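Local coordinates for protein alpha-fucosidase (Bifidobacterium bifidum, PDB 2EAB) that probably releases 1,2-linked alpha-L-fucose by hydrolysing its glycosidic bond, this chain being the catalytic piece of a longer family 95 glycoside hydrolase, at residues A[718-729]-A[741-752]; A[778-786]-A[797-806]. One frame throughout, in Å; residues are numbered along the deposited sequence.

In the fold
From the N terminus, the chain passes through two large antiparallel sheets before it enters the helical catalytic region, where contact 1 forms. There 718-729 turns into helix 722-734, and helix 738-751 then runs back against it, closing a helical hairpin. Helix 767-780 follows and ends in 778-786; contact 2 closes the next loop when 797-806 returns beside it, its strand 799-801 joining the sheet that 847-851 continues. The loops are in series, neither nested nor crossed; the centres of the two contacts lie about 20 Å apart. They still meet, as M779 packs against T741 and V745, and P806 against Y742. Contact 1 thus binds helix to helix, contact 2 the helical region to the C-terminal beta region.

Contact 1: A[718-729]-A[741-752]; sequences QSNTGWAIGQRI and TYQLVELQLKNA
I729 pushes its side chain into a hole framed by T741, L744, V745 and Q748, a knobs-into-holes fit between two consecutive helices of the (alpha/alpha)6 barrel expected of family 95. The helical segments run nearly antiparallel (160°), their axes 9.4 Å apart at closest approach. The knob divides its work between two branches. CG1, placed beside the backbone N and anti to the carbonyl carbon (chi1 -66°), slides past L744 CB at 3.7 Å and carries CD1 to 3.4 Å from Q748 OE1. CG2 instead lies 3.9 Å from both T741 CG2 and V745 CG2. The buried amide of Q748 is fixed from outside the pair, OE1 accepting from N772 ND2 and NE2 donating to G768 O, while its CB and CG press on I725. One turn before the knob, I725 CD1 meets L744 CD2 at 3.7 Å. Ahead of helix 722-734, Q718 O lies against L747 CD1, and A752 CB packs on T721 CA, near N720 O, a buried carbonyl oxygen with no partner in the model. S719 OG comes within 3.0 Å of N751 ND2 at an angle too poor for a hydrogen bond; ND2 donates, weakly, to L747 O at 3.2 Å.

Contact 2: A[778-786]-A[797-806]; sequences EMLLQSNST and NYTNILPALP. With EDO (1,2-ethanediol), chain G.
The side chain of Q782 crosses P803 aslant, NE2 3.4 Å from P803 CG. Extended beyond CG, it brings NE2 to 2.8 Å from E778 O, with E778 O close to the amide plane of Q782 but NE2 above the carbonyl plane of E778; the same nitrogen donates to A733 O. With alanine in place of this glutamine, E778 O and A733 O would probably lose their shared donor and a gap open beside the proline. Q782 and N800 form an antiparallel hydrogen-bonded pair, N800 N reaching Q782 O at 2.7 Å with the donor close to the C=O axis. Where helix 767-780 ends, A804 N bonds to M779 O and L802 N to L780 O. The side chains of M779 and P806 cross at about a right angle, SD 3.6 Å from CG; those of L780 and L802 cross obliquely, CD2 to CD2. E778 OE2 accepts from O1 of a 1,2-ethanediol, probably from the crystallisation liquor, and OE1 forms a salt bridge with R734. S785 CB touches Y798 CE2 at 3.7 Å, and a water over one ring face links S785 N to Y798 O. Backbone bonds and apolar packing together join helix 767-780 to the sheet, while the S785 and Y798 hydroxyls share D695 OD2.

Contact 1: A[718-729]-A[741-752]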
loop_
_atom_site.group_PDB
_atom_site.type_symbol
_atom_site.label_atom_id
_atom_site.label_comp_id
_atom_site.label_asym_id
_atom_site.label_seq_id
_atom_site.Cartn_x
_atom_site.Cartn_y
_atom_site.Cartn_z
ATOM N N GLN A 718 6.779 -23.183 3.429
ATOM C CA GLN A 718 7.843 -22.534 2.672
ATOM C C GLN A 718 7.906 -21.034 2.905
ATOM O O GLN A 718 6.879 -20.360 3.043
ATOM C CB GLN A 718 7.704 -22.828 1.176
ATOM C CG GLN A 718 7.828 -24.304 0.817
ATOM C CD GLN A 718 9.162 -24.904 1.238
ATOM O OE1 GLN A 718 9.233 -25.691 2.183
ATOM N NE2 GLN A 718 10.225 -24.520 0.547
ATOM N N SER A 719 9.130 -20.522 2.938
ATOM C CA SER A 719 9.363 -19.093 3.001
ATOM C C SER A 719 9.004 -18.440 1.672
ATOM O O SER A 719 8.965 -19.093 0.623
ATOM C CB SER A 719 10.830 -18.818 3.330
ATOM O OG SER A 719 11.071 -17.428 3.461
ATOM N N ASN A 720 8.712 -17.149 1.731
ATOM C CA ASN A 720 8.655 -16.324 0.538
ATOM C C ASN A 720 8.982 -14.888 0.924
ATOM O O ASN A 720 9.348 -14.612 2.069
ATOM C CB ASN A 720 7.303 -16.446 -0.178
ATOM C CG ASN A 720 7.446 -16.433 -1.688
ATOM O OD1 ASN A 720 7.906 -15.449 -2.276
ATOM N ND2 ASN A 720 7.048 -17.530 -2.325
ATOM N N THR A 721 8.865 -13.981 -0.035
ATOM C CA THR A 721 9.354 -12.624 0.127
ATOM C C THR A 721 8.362 -11.625 -0.441
ATOM O O THR A 721 7.437 -11.994 -1.179
ATOM C CB THR A 721 10.677 -12.426 -0.631
ATOM O OG1 THR A 721 10.453 -12.714 -2.017
ATOM C CG2 THR A 721 11.785 -13.339 -0.089
ATOM N N GLY A 722 8.566 -10.359 -0.093
ATOM C CA GLY A 722 7.836 -9.251 -0.694
ATOM C C GLY A 722 6.331 -9.429 -0.705
ATOM O O GLY A 722 5.733 -9.839 0.294
ATOM N N TRP A 723 5.716 -9.132 -1.846
ATOM C CA TRP A 723 4.256 -9.173 -1.950
ATOM C C TRP A 723 3.716 -10.581 -1.706
ATOM O O TRP A 723 2.597 -10.745 -1.210
ATOM C CB TRP A 723 3.754 -8.628 -3.302
ATOM C CG TRP A 723 4.244 -9.407 -4.485
ATOM C CD1 TRP A 723 5.316 -9.107 -5.272
ATOM C CD2 TRP A 723 3.692 -10.625 -5.006
ATOM N NE1 TRP A 723 5.470 -10.062 -6.246
ATOM C CE2 TRP A 723 4.488 -11.005 -6.104
ATOM C CE3 TRP A 723 2.599 -11.431 -4.648
ATOM C CZ2 TRP A 723 4.235 -12.159 -6.846
ATOM C CZ3 TRP A 723 2.350 -12.580 -5.381
ATOM C CH2 TRP A 723 3.163 -12.932 -6.472
ATOM N N ALA A 724 4.494 -11.604 -2.054
ATOM C CA ALA A 724 4.002 -12.976 -1.945
ATOM C C ALA A 724 3.821 -13.386 -0.490
ATOM O O ALA A 724 2.786 -13.939 -0.120
ATOM C CB ALA A 724 4.912 -13.942 -2.683
ATOM N N ILE A 725 4.812 -13.096 0.345
ATOM C CA ILE A 725 4.670 -13.392 1.767
ATOM C C ILE A 725 3.585 -12.513 2.410
ATOM O O ILE A 725 2.807 -12.996 3.235
ATOM C CB ILE A 725 6.028 -13.371 2.539
ATOM C CG1 ILE A 725 5.897 -14.092 3.884
ATOM C CG2 ILE A 725 6.558 -11.955 2.728
ATOM C CD1 ILE A 725 5.614 -15.569 3.760
ATOM N N GLY A 726 3.510 -11.247 2.005
ATOM C CA GLY A 726 2.449 -10.360 2.494
ATOM C C GLY A 726 1.065 -10.904 2.187
ATOM O O GLY A 726 0.193 -10.940 3.062
ATOM N N GLN A 727 0.861 -11.347 0.949
ATOM C CA GLN A 727 -0.412 -11.939 0.556
ATOM C C GLN A 727 -0.718 -13.213 1.343
ATOM O O GLN A 727 -1.848 -13.429 1.798
ATOM C CB GLN A 727 -0.422 -12.245 -0.939
ATOM C CG GLN A 727 -1.713 -12.896 -1.395
ATOM C CD GLN A 727 -1.687 -13.320 -2.840
ATOM O OE1 GLN A 727 -0.625 -13.369 -3.475
ATOM N NE2 GLN A 727 -2.859 -13.635 -3.380
ATOM N N ARG A 728 0.293 -14.061 1.507
ATOM C CA ARG A 728 0.092 -15.332 2.193
ATOM C C ARG A 728 -0.278 -15.154 3.663
ATOM O O ARG A 728 -1.158 -15.852 4.163
ATOM C CB ARG A 728 1.294 -16.258 2.012
ATOM C CG ARG A 728 1.402 -16.758 0.584
ATOM C CD ARG A 728 2.692 -17.487 0.318
ATOM N NE ARG A 728 2.903 -17.668 -1.115
ATOM C CZ ARG A 728 3.749 -18.548 -1.638
ATOM N NH1 ARG A 728 4.464 -19.348 -0.852
ATOM N NH2 ARG A 728 3.881 -18.636 -2.954
ATOM N N ILE A 729 0.369 -14.216 4.349
ATOM C CA ILE A 729 0.013 -13.921 5.741
ATOM C C ILE A 729 -1.465 -13.530 5.854
ATOM O O ILE A 729 -2.205 -14.091 6.666
ATOM C CB ILE A 729 0.918 -12.816 6.337
ATOM C CG1 ILE A 729 2.365 -13.307 6.437
ATOM C CG2 ILE A 729 0.426 -12.390 7.720
ATOM C CD1 ILE A 729 3.375 -12.187 6.630
ATOM N N THR A 741 -0.478 -18.760 10.103
ATOM C CA THR A 741 -0.319 -17.334 9.821
ATOM C C THR A 741 0.908 -16.784 10.538
ATOM O O THR A 741 1.739 -16.098 9.930
ATOM C CB THR A 741 -1.564 -16.521 10.225
ATOM O OG1 THR A 741 -2.719 -17.071 9.589
ATOM C CG2 THR A 741 -1.419 -15.075 9.785
ATOM N N TYR A 742 1.021 -17.093 11.829
ATOM C CA TYR A 742 2.169 -16.661 12.609
ATOM C C TYR A 742 3.486 -17.211 12.055
ATOM O O TYR A 742 4.492 -16.504 12.004
ATOM C CB TYR A 742 2.023 -17.038 14.088
ATOM C CG TYR A 742 3.286 -16.753 14.845
ATOM C CD1 TYR A 742 3.660 -15.444 15.132
ATOM C CD2 TYR A 742 4.145 -17.784 15.212
ATOM C CE1 TYR A 742 4.845 -15.165 15.793
ATOM C CE2 TYR A 742 5.332 -17.519 15.878
ATOM C CZ TYR A 742 5.678 -16.207 16.160
ATOM O OH TYR A 742 6.857 -15.935 16.807
ATOM N N GLN A 743 3.472 -18.475 11.648
ATOM C CA GLN A 743 4.665 -19.087 11.069
ATOM C C GLN A 743 5.121 -18.341 9.811
ATOM O O GLN A 743 6.323 -18.236 9.547
ATOM C CB GLN A 743 4.423 -20.558 10.763
ATOM C CG GLN A 743 4.461 -21.477 11.963
ATOM C CD GLN A 743 4.287 -22.919 11.545
ATOM O OE1 GLN A 743 5.222 -23.715 11.610
ATOM N NE2 GLN A 743 3.097 -23.256 11.079
ATOM N N LEU A 744 4.164 -17.811 9.049
ATOM C CA LEU A 744 4.487 -17.001 7.876
ATOM C C LEU A 744 5.058 -15.636 8.259
ATOM O O LEU A 744 5.963 -15.141 7.591
ATOM C CB LEU A 744 3.281 -16.869 6.940
ATOM C CG LEU A 744 2.901 -18.168 6.222
ATOM C CD1 LEU A 744 1.489 -18.064 5.693
ATOM C CD2 LEU A 744 3.876 -18.529 5.095
ATOM N N VAL A 745 4.544 -15.036 9.333
ATOM C CA VAL A 745 5.138 -13.814 9.876
ATOM C C VAL A 745 6.597 -14.069 10.273
ATOM O O VAL A 745 7.485 -13.288 9.933
ATOM C CB VAL A 745 4.333 -13.258 11.078
ATOM C CG1 VAL A 745 5.082 -12.113 11.752
ATOM C CG2 VAL A 745 2.952 -12.788 10.633
ATOM N N GLU A 746 6.839 -15.183 10.963
ATOM C CA GLU A 746 8.194 -15.580 11.350
ATOM C C GLU A 746 9.098 -15.676 10.132
ATOM O O GLU A 746 10.231 -15.192 10.149
ATOM C CB GLU A 746 8.180 -16.945 12.023
ATOM C CG GLU A 746 7.767 -16.981 13.464
ATOM C CD GLU A 746 7.947 -18.373 14.044
ATOM O OE1 GLU A 746 7.456 -19.345 13.431
ATOM O OE2 GLU A 746 8.589 -18.498 15.109
ATOM N N LEU A 747 8.591 -16.315 9.083
ATOM C CA LEU A 747 9.369 -16.493 7.863
ATOM C C LEU A 747 9.650 -15.173 7.158
ATOM O O LEU A 747 10.742 -14.991 6.617
ATOM C CB LEU A 747 8.703 -17.500 6.926
ATOM C CG LEU A 747 8.773 -18.964 7.384
ATOM C CD1 LEU A 747 7.812 -19.839 6.593
ATOM C CD2 LEU A 747 10.199 -19.513 7.309
ATOM N N GLN A 748 8.685 -14.250 7.165
ATOM C CA GLN A 748 8.917 -12.920 6.605
ATOM C C GLN A 748 10.034 -12.198 7.354
ATOM O O GLN A 748 10.924 -11.607 6.741
ATOM C CB GLN A 748 7.647 -12.066 6.609
ATOM C CG GLN A 748 7.885 -10.690 5.977
ATOM C CD GLN A 748 6.672 -9.786 5.998
ATOM O OE1 GLN A 748 5.831 -9.871 6.890
ATOM N NE2 GLN A 748 6.586 -8.895 5.015
ATOM N N LEU A 749 9.992 -12.257 8.681
ATOM C CA LEU A 749 11.000 -11.591 9.492
ATOM C C LEU A 749 12.383 -12.202 9.279
ATOM O O LEU A 749 13.376 -11.486 9.246
ATOM C CB LEU A 749 10.600 -11.588 10.973
ATOM C CG LEU A 749 9.790 -10.364 11.429
ATOM C CD1 LEU A 749 8.570 -10.090 10.542
ATOM C CD2 LEU A 749 9.353 -10.509 12.873
ATOM N N LYS A 750 12.441 -13.517 9.103
ATOM C CA LYS A 750 13.722 -14.204 8.914
ATOM C C LYS A 750 14.301 -14.054 7.506
ATOM O O LYS A 750 15.524 -14.032 7.334
ATOM C CB LYS A 750 13.597 -15.688 9.254
ATOM C CG LYS A 750 13.419 -15.966 10.732
ATOM C CD LYS A 750 13.165 -17.440 10.987
ATOM C CE LYS A 750 12.886 -17.684 12.454
ATOM N NZ LYS A 750 12.636 -19.120 12.732
ATOM N N ASN A 751 13.426 -13.939 6.510
ATOM C CA ASN A 751 13.837 -14.073 5.112
ATOM C C ASN A 751 13.481 -12.910 4.188
ATOM O O ASN A 751 13.787 -12.964 2.998
ATOM C CB ASN A 751 13.262 -15.366 4.526
ATOM C CG ASN A 751 13.742 -16.600 5.257
ATOM O OD1 ASN A 751 14.930 -16.922 5.242
ATOM N ND2 ASN A 751 12.820 -17.301 5.903
ATOM N N ALA A 752 12.846 -11.870 4.717
ATOM C CA ALA A 752 12.369 -10.777 3.864
ATOM C C ALA A 752 12.438 -9.399 4.525
ATOM O O ALA A 752 11.746 -8.464 4.106
ATOM C CB ALA A 752 10.956 -11.072 3.342
#

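Contact 2: A[778-786]-A[797-806]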
loop_
_atom_site.group_PDB
_atom_site.type_symbol
_atom_site.label_atom_id
_atom_site.label_comp_id
_atom_site.label_asym_id
_atom_site.label_seq_id
_atom_site.Cartn_x
_atom_site.Cartn_y
_atom_site.Cartn_z
ATOM N N GLU A 778 -5.432 -8.652 10.809
ATOM C CA GLU A 778 -6.398 -9.691 10.464
ATOM C C GLU A 778 -6.350 -10.881 11.421
ATOM O O GLU A 778 -7.352 -11.566 11.592
ATOM C CB GLU A 778 -6.235 -10.157 9.011
ATOM C CG GLU A 778 -6.457 -9.067 7.954
ATOM C CD GLU A 778 -7.894 -8.561 7.855
ATOM O OE1 GLU A 778 -8.831 -9.379 7.725
ATOM O OE2 GLU A 778 -8.078 -7.323 7.872
ATOM N N MET A 779 -5.206 -11.124 12.057
ATOM C CA MET A 779 -5.144 -12.158 13.093
ATOM C C MET A 779 -5.958 -11.784 14.324
ATOM O O MET A 779 -6.582 -12.643 14.953
ATOM C CB MET A 779 -3.701 -12.450 13.494
ATOM C CG MET A 779 -2.970 -13.332 12.497
ATOM S SD MET A 779 -1.446 -14.016 13.148
ATOM C CE MET A 779 -0.426 -12.621 12.746
ATOM N N LEU A 780 -5.950 -10.496 14.653
ATOM C CA LEU A 780 -6.561 -10.012 15.887
ATOM C C LEU A 780 -7.994 -9.528 15.711
ATOM O O LEU A 780 -8.760 -9.496 16.681
ATOM C CB LEU A 780 -5.704 -8.912 16.512
ATOM C CG LEU A 780 -4.235 -9.277 16.747
ATOM C CD1 LEU A 780 -3.496 -8.084 17.319
ATOM C CD2 LEU A 780 -4.089 -10.493 17.661
ATOM N N LEU A 781 -8.354 -9.169 14.480
ATOM C CA LEU A 781 -9.657 -8.588 14.184
ATOM C C LEU A 781 -10.002 -8.803 12.723
ATOM O O LEU A 781 -9.212 -8.454 11.843
ATOM C CB LEU A 781 -9.650 -7.084 14.488
ATOM C CG LEU A 781 -10.887 -6.297 14.046
ATOM C CD1 LEU A 781 -12.124 -6.714 14.837
ATOM C CD2 LEU A 781 -10.654 -4.808 14.176
ATOM N N GLN A 782 -11.172 -9.370 12.460
ATOM C CA GLN A 782 -11.712 -9.395 11.106
ATOM C C GLN A 782 -13.092 -8.769 11.127
ATOM O O GLN A 782 -13.775 -8.794 12.156
ATOM C CB GLN A 782 -11.736 -10.819 10.543
ATOM C CG GLN A 782 -10.350 -11.273 10.091
ATOM C CD GLN A 782 -10.215 -12.768 9.875
ATOM O OE1 GLN A 782 -11.160 -13.442 9.461
ATOM N NE2 GLN A 782 -9.022 -13.293 10.142
ATOM N N SER A 783 -13.509 -8.202 10.000
ATOM C CA SER A 783 -14.817 -7.564 9.941
ATOM C C SER A 783 -15.432 -7.588 8.546
ATOM O O SER A 783 -16.306 -6.781 8.242
ATOM C CB SER A 783 -14.754 -6.131 10.493
ATOM O OG SER A 783 -13.909 -5.295 9.717
ATOM N N ASN A 784 -14.985 -8.528 7.715
ATOM C CA ASN A 784 -15.406 -8.582 6.315
ATOM C C ASN A 784 -16.479 -9.613 6.011
ATOM O O ASN A 784 -17.008 -9.634 4.897
ATOM C CB ASN A 784 -14.210 -8.896 5.418
ATOM C CG ASN A 784 -13.725 -10.321 5.591
ATOM O OD1 ASN A 784 -13.253 -10.688 6.664
ATOM N ND2 ASN A 784 -13.855 -11.134 4.552
ATOM N N SER A 785 -16.785 -10.489 6.960
ATOM C CA SER A 785 -17.665 -11.606 6.642
ATOM C C SER A 785 -19.128 -11.321 6.958
ATOM O O SER A 785 -19.459 -10.287 7.538
ATOM C CB SER A 785 -17.190 -12.881 7.328
ATOM O OG SER A 785 -17.833 -14.004 6.760
ATOM N N THR A 786 -19.989 -12.236 6.526
ATOM C CA THR A 786 -21.419 -12.187 6.804
ATOM C C THR A 786 -21.821 -13.474 7.511
ATOM O O THR A 786 -21.518 -14.575 7.045
ATOM C CB THR A 786 -22.226 -11.997 5.509
ATOM O OG1 THR A 786 -21.929 -10.708 4.961
ATOM C CG2 THR A 786 -23.725 -12.095 5.765
ATOM N N ASN A 797 -20.690 -7.800 7.739
ATOM C CA ASN A 797 -19.511 -7.137 8.289
ATOM C C ASN A 797 -19.491 -7.176 9.812
ATOM O O ASN A 797 -19.185 -6.184 10.469
ATOM C CB ASN A 797 -19.383 -5.706 7.742
ATOM C CG ASN A 797 -19.104 -5.684 6.253
ATOM O OD1 ASN A 797 -18.814 -6.720 5.662
ATOM N ND2 ASN A 797 -19.187 -4.508 5.645
ATOM N N TYR A 798 -19.812 -8.338 10.374
ATOM C CA TYR A 798 -19.787 -8.491 11.821
ATOM C C TYR A 798 -18.354 -8.369 12.334
ATOM O O TYR A 798 -17.386 -8.704 11.629
ATOM C CB TYR A 798 -20.439 -9.814 12.258
ATOM C CG TYR A 798 -19.701 -11.070 11.837
ATOM C CD1 TYR A 798 -18.697 -11.611 12.638
ATOM C CD2 TYR A 798 -20.024 -11.730 10.657
ATOM C CE1 TYR A 798 -18.016 -12.768 12.268
ATOM C CE2 TYR A 798 -19.350 -12.892 10.275
ATOM C CZ TYR A 798 -18.345 -13.395 11.085
ATOM O OH TYR A 798 -17.656 -14.537 10.739
ATOM N N THR A 799 -18.231 -7.858 13.552
ATOM C CA THR A 799 -16.949 -7.666 14.208
ATOM C C THR A 799 -16.485 -8.997 14.778
ATOM O O THR A 799 -17.158 -9.567 15.637
ATOM C CB THR A 799 -17.086 -6.640 15.346
ATOM O OG1 THR A 799 -17.677 -5.440 14.841
ATOM C CG2 THR A 799 -15.741 -6.324 15.983
ATOM N N ASN A 800 -15.339 -9.485 14.306
ATOM C CA ASN A 800 -14.824 -10.789 14.704
ATOM C C ASN A 800 -13.540 -10.630 15.502
ATOM O O ASN A 800 -12.484 -10.299 14.949
ATOM C CB ASN A 800 -14.617 -11.672 13.468
ATOM C CG ASN A 800 -14.272 -13.105 13.814
ATOM O OD1 ASN A 800 -14.035 -13.439 14.979
ATOM N ND2 ASN A 800 -14.236 -13.960 12.796
ATOM N N ILE A 801 -13.655 -10.851 16.809
ATOM C CA ILE A 801 -12.567 -10.680 17.759
ATOM C C ILE A 801 -11.674 -11.921 17.804
ATOM O O ILE A 801 -12.148 -13.040 18.020
ATOM C CB ILE A 801 -13.133 -10.395 19.178
ATOM C CG1 ILE A 801 -14.058 -9.167 19.177
ATOM C CG2 ILE A 801 -12.021 -10.285 20.218
ATOM C CD1 ILE A 801 -13.400 -7.854 18.762
ATOM N N LEU A 802 -10.374 -11.694 17.610
ATOM C CA LEU A 802 -9.343 -12.738 17.682
ATOM C C LEU A 802 -9.643 -13.950 16.789
ATOM O O LEU A 802 -9.694 -15.083 17.265
ATOM C CB LEU A 802 -9.088 -13.150 19.140
ATOM C CG LEU A 802 -8.596 -12.025 20.055
ATOM C CD1 LEU A 802 -8.559 -12.490 21.501
ATOM C CD2 LEU A 802 -7.229 -11.487 19.626
ATOM N N PRO A 803 -9.859 -13.707 15.483
ATOM C CA PRO A 803 -10.228 -14.776 14.551
ATOM C C PRO A 803 -9.101 -15.746 14.189
ATOM O O PRO A 803 -9.377 -16.853 13.743
ATOM C CB PRO A 803 -10.667 -14.004 13.307
ATOM C CG PRO A 803 -9.853 -12.751 13.366
ATOM C CD PRO A 803 -9.802 -12.394 14.815
ATOM N N ALA A 804 -7.850 -15.331 14.356
ATOM C CA ALA A 804 -6.711 -16.179 14.003
ATOM C C ALA A 804 -5.544 -15.883 14.936
ATOM O O ALA A 804 -4.452 -15.491 14.514
ATOM C CB ALA A 804 -6.326 -16.001 12.533
ATOM N N LEU A 805 -5.800 -16.087 16.226
ATOM C CA LEU A 805 -4.822 -15.809 17.262
ATOM C C LEU A 805 -3.814 -16.953 17.342
ATOM O O LEU A 805 -4.199 -18.105 17.550
ATOM C CB LEU A 805 -5.522 -15.630 18.607
ATOM C CG LEU A 805 -4.627 -15.396 19.825
ATOM C CD1 LEU A 805 -3.980 -14.022 19.771
ATOM C CD2 LEU A 805 -5.435 -15.565 21.097
ATOM N N PRO A 806 -2.519 -16.643 17.163
ATOM C CA PRO A 806 -1.510 -17.696 17.252
ATOM C C PRO A 806 -1.347 -18.210 18.674
ATOM O O PRO A 806 -1.414 -17.430 19.626
ATOM C CB PRO A 806 -0.217 -16.986 16.828
ATOM C CG PRO A 806 -0.644 -15.715 16.179
ATOM C CD PRO A 806 -1.915 -15.336 16.850
HETATM C C1 EDO G . -8.687 -6.767 4.344
HETATM O O1 EDO G . -9.556 -7.176 5.514
HETATM C C2 EDO G . -8.078 -5.361 4.727
HETATM O O2 EDO G . -9.190 -4.464 4.970
HETATM O O HOH W 1 -17.010 -6.999 3.807
HETATM O O HOH W 2 -16.238 -10.522 9.791
#